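PpiC-type peptidyl-prolyl cis-trans isomerase (Novosphingobium aromaticivorans, PDB 3GPK) probably catalyses the cis-trans isomerisation of peptide bonds preceding proline, as a periplasmic parvulin-type chaperone of which this chain is the PpiC-type isomerase domain. Local coordinates at residues Y8-I13 against G59-I64. Residues are numbered along the deposited sequence; the frame is centred on the assembly and turned at random.
Sequences YRIGEI and GDLGWI. With SO4 (sulfate ion), chain D.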
ATOM      1  N   TYR A   8     -10.256  -2.708   5.505  1.00 15.62           N
ATOM      2  CA  TYR A   8      -9.670  -1.765   4.575  1.00 14.99           C
ATOM      3  C   TYR A   8      -9.407  -2.383   3.226  1.00 13.68           C
ATOM      4  O   TYR A   8      -8.910  -3.501   3.145  1.00 14.37           O
ATOM      5  CB  TYR A   8      -8.338  -1.256   5.129  1.00 14.81           C
ATOM      6  CG  TYR A   8      -8.418  -0.625   6.497  1.00 15.86           C
ATOM      7  CD1 TYR A   8      -8.314   0.756   6.654  1.00 17.97           C
ATOM      8  CD2 TYR A   8      -8.600  -1.407   7.638  1.00 17.56           C
ATOM      9  CE1 TYR A   8      -8.387   1.345   7.914  1.00 18.15           C
ATOM     10  CE2 TYR A   8      -8.677  -0.831   8.899  1.00 16.69           C
ATOM     11  CZ  TYR A   8      -8.569   0.544   9.029  1.00 18.09           C
ATOM     12  OH  TYR A   8      -8.639   1.113  10.278  1.00 18.23           O
ATOM     13  N   ARG A   9      -9.755  -1.656   2.166  1.00 13.49           N
ATOM     14  CA  ARG A   9      -9.456  -2.126   0.824  1.00 13.36           C
ATOM     15  C   ARG A   9      -8.197  -1.335   0.502  1.00 13.55           C
ATOM     16  O   ARG A   9      -8.241  -0.117   0.316  1.00 13.22           O
ATOM     17  CB  ARG A   9     -10.561  -1.783  -0.166  1.00 16.41           C
ATOM     18  CG  ARG A   9     -10.321  -2.447  -1.512  1.00 20.14           C
ATOM     19  CD  ARG A   9     -11.473  -2.244  -2.467  1.00 26.05           C
ATOM     20  NE  ARG A   9     -11.353  -3.102  -3.644  1.00 30.96           N
ATOM     21  CZ  ARG A   9     -11.349  -4.431  -3.605  1.00 31.92           C
ATOM     22  NH1 ARG A   9     -11.453  -5.063  -2.445  1.00 35.20           N
ATOM     23  NH2 ARG A   9     -11.263  -5.131  -4.729  1.00 32.44           N
ATOM     24  N   ILE A  10      -7.070  -2.031   0.455  1.00 13.23           N
ATOM     25  CA  ILE A  10      -5.795  -1.373   0.229  1.00 12.97           C
ATOM     26  C   ILE A  10      -5.059  -1.820  -1.019  1.00 13.19           C
ATOM     27  O   ILE A  10      -5.106  -2.990  -1.400  1.00 12.67           O
ATOM     28  CB  ILE A  10      -4.873  -1.591   1.461  1.00 13.86           C
ATOM     29  CG1 ILE A  10      -5.508  -0.957   2.698  1.00 15.54           C
ATOM     30  CG2 ILE A  10      -3.491  -1.002   1.210  1.00 14.31           C
ATOM     31  CD1 ILE A  10      -4.778  -1.256   3.990  1.00 17.30           C
ATOM     32  N   GLY A  11      -4.390  -0.860  -1.651  1.00 10.99           N
ATOM     33  CA  GLY A  11      -3.587  -1.140  -2.822  1.00 10.04           C
ATOM     34  C   GLY A  11      -2.150  -1.038  -2.344  1.00  9.39           C
ATOM     35  O   GLY A  11      -1.829  -0.169  -1.533  1.00  9.16           O
ATOM     36  N   GLU A  12      -1.286  -1.927  -2.819  1.00  8.50           N
ATOM     37  CA  GLU A  12       0.117  -1.897  -2.403  1.00  9.43           C
ATOM     38  C   GLU A  12       1.102  -2.085  -3.543  1.00  8.92           C
ATOM     39  O   GLU A  12       0.876  -2.885  -4.447  1.00 10.07           O
ATOM     40  CB  GLU A  12       0.398  -2.989  -1.349  1.00  8.25           C
ATOM     41  CG  GLU A  12       1.900  -3.163  -1.024  1.00  9.43           C
ATOM     42  CD  GLU A  12       2.191  -4.296  -0.056  1.00 12.96           C
ATOM     43  OE1 GLU A  12       1.502  -5.337  -0.134  1.00 14.78           O
ATOM     44  OE2 GLU A  12       3.119  -4.150   0.771  1.00 12.67           O
ATOM     45  N   ILE A  13       2.189  -1.321  -3.496  1.00  8.79           N
ATOM     46  CA  ILE A  13       3.283  -1.450  -4.451  1.00  7.85           C
ATOM     47  C   ILE A  13       4.482  -1.741  -3.552  1.00  8.56           C
ATOM     48  O   ILE A  13       4.855  -0.909  -2.730  1.00  9.49           O
ATOM     49  CB  ILE A  13       3.553  -0.147  -5.239  1.00  8.24           C
ATOM     50  CG1 ILE A  13       2.377   0.155  -6.181  1.00  9.12           C
ATOM     51  CG2 ILE A  13       4.855  -0.293  -6.022  1.00  9.48           C
ATOM     52  CD1 ILE A  13       2.536   1.441  -6.993  1.00  8.74           C
ATOM     53  N   GLY A  59      -2.009  -4.456  -7.587  1.00 11.80           N
ATOM     54  CA  GLY A  59      -1.660  -4.278  -6.186  1.00 12.14           C
ATOM     55  C   GLY A  59      -2.817  -4.301  -5.208  1.00 13.64           C
ATOM     56  O   GLY A  59      -2.645  -4.011  -4.025  1.00 13.02           O
ATOM     57  N   ASP A  60      -4.000  -4.644  -5.700  1.00 14.49           N
ATOM     58  CA  ASP A  60      -5.199  -4.705  -4.874  1.00 15.25           C
ATOM     59  C   ASP A  60      -5.100  -5.862  -3.879  1.00 15.35           C
ATOM     60  O   ASP A  60      -4.976  -7.016  -4.280  1.00 16.21           O
ATOM     61  CB  ASP A  60      -6.417  -4.893  -5.792  1.00 17.56           C
ATOM     62  CG  ASP A  60      -7.743  -4.766  -5.061  1.00 18.83           C
ATOM     63  OD1 ASP A  60      -7.757  -4.435  -3.857  1.00 19.08           O
ATOM     64  OD2 ASP A  60      -8.789  -4.993  -5.708  1.00 22.00           O
ATOM     65  N   LEU A  61      -5.133  -5.556  -2.584  1.00 13.23           N
ATOM     66  CA  LEU A  61      -5.055  -6.604  -1.566  1.00 14.32           C
ATOM     67  C   LEU A  61      -6.454  -7.052  -1.180  1.00 15.03           C
ATOM     68  O   LEU A  61      -6.620  -7.983  -0.385  1.00 15.80           O
ATOM     69  CB  LEU A  61      -4.348  -6.095  -0.309  1.00 14.33           C
ATOM     70  CG  LEU A  61      -2.965  -5.474  -0.481  1.00 15.08           C
ATOM     71  CD1 LEU A  61      -2.414  -5.103   0.892  1.00 16.61           C
ATOM     72  CD2 LEU A  61      -2.038  -6.450  -1.187  1.00 16.79           C
ATOM     73  N   GLY A  62      -7.454  -6.389  -1.749  1.00 15.38           N
ATOM     74  CA  GLY A  62      -8.827  -6.712  -1.420  1.00 16.55           C
ATOM     75  C   GLY A  62      -9.126  -6.168  -0.035  1.00 15.90           C
ATOM     76  O   GLY A  62      -8.391  -5.319   0.479  1.00 15.52           O
ATOM     77  N   TRP A  63     -10.206  -6.644   0.575  1.00 14.61           N
ATOM     78  CA  TRP A  63     -10.579  -6.199   1.912  1.00 14.31           C
ATOM     79  C   TRP A  63      -9.759  -6.956   2.945  1.00 14.55           C
ATOM     80  O   TRP A  63      -9.732  -8.185   2.946  1.00 16.55           O
ATOM     81  CB  TRP A  63     -12.072  -6.437   2.153  1.00 15.14           C
ATOM     82  CG  TRP A  63     -12.949  -5.515   1.376  1.00 14.03           C
ATOM     83  CD1 TRP A  63     -13.584  -5.779   0.194  1.00 14.58           C
ATOM     84  CD2 TRP A  63     -13.270  -4.162   1.713  1.00 14.16           C
ATOM     85  NE1 TRP A  63     -14.282  -4.672  -0.222  1.00 16.14           N
ATOM     86  CE2 TRP A  63     -14.109  -3.666   0.692  1.00 13.66           C
ATOM     87  CE3 TRP A  63     -12.934  -3.323   2.781  1.00 12.67           C
ATOM     88  CZ2 TRP A  63     -14.609  -2.362   0.704  1.00 14.31           C
ATOM     89  CZ3 TRP A  63     -13.432  -2.025   2.795  1.00 13.11           C
ATOM     90  CH2 TRP A  63     -14.265  -1.559   1.763  1.00 14.01           C
ATOM     91  N   ILE A  64      -9.071  -6.220   3.812  1.00 13.72           N
ATOM     92  CA  ILE A  64      -8.249  -6.855   4.839  1.00 13.70           C
ATOM     93  C   ILE A  64      -8.397  -6.196   6.203  1.00 13.28           C
ATOM     94  O   ILE A  64      -8.900  -5.081   6.322  1.00 14.43           O
ATOM     95  CB  ILE A  64      -6.746  -6.821   4.470  1.00 13.18           C
ATOM     96  CG1 ILE A  64      -6.268  -5.373   4.365  1.00 13.17           C
ATOM     97  CG2 ILE A  64      -6.501  -7.573   3.171  1.00 15.27           C
ATOM     98  CD1 ILE A  64      -4.754  -5.250   4.264  1.00 15.76           C
TER
HETATM   99  S   SO4 D 601     -16.219  -5.403  -3.556  1.00 38.13           S
HETATM  100  O1  SO4 D 601     -17.370  -4.805  -4.259  1.00 35.21           O
HETATM  101  O2  SO4 D 601     -15.245  -5.892  -4.559  1.00 35.38           O
HETATM  102  O3  SO4 D 601     -15.603  -4.378  -2.697  1.00 33.31           O
HETATM  103  O4  SO4 D 601     -16.661  -6.544  -2.727  1.00 34.82           O
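R9 runs out between W63 and D60, touching the indole with its root and the carboxylate with its tip. CB of R9 sits over the six-membered ring of W63, 3.9 Å from its centroid and 3° off the ring normal, a CH-pi contact. With CG anti to the backbone N (chi1 -172°) and the chain extended as far as NE, the guanidinium is carried across to the edge strand, past G62, to D60, where NH2 of R9 makes a salt bridge of 2.7 Å to OD2 of D60. The two planes stand 86° apart, so this is a single-point grip, with OD1 of D60 lying over the guanidinium face. That same OD1 accepts from N of G62 at 2.9 Å, from above the carboxylate plane, closing an Asx turn that holds D60 in place. Toward the rim of the opposite guanidinium face lies O2 of a sulfate, probably from the crystallisation liquor; its bond is a nearly straight one from NE1 of W63 to O3. R104 adds a cation-pi contact to the indole.

On the other face of the sheet, CD1 of I10 meets CD1 of I64 at 4.0 Å, beside L69. Between these faces the backbones pair antiparallel: Y8 and I64 exchange two hydrogen bonds, L61 N gives one to I10 O, and E12 N one to G59 O. A beta bulge shifts the register by one residue between R9 and G11. Strand 60-64, outermost in the four-stranded antiparallel sheet of the parvulin fold, pairs with 7-16; the D60 carboxylate probably offsets the R9 charge and fixes its side chain across them.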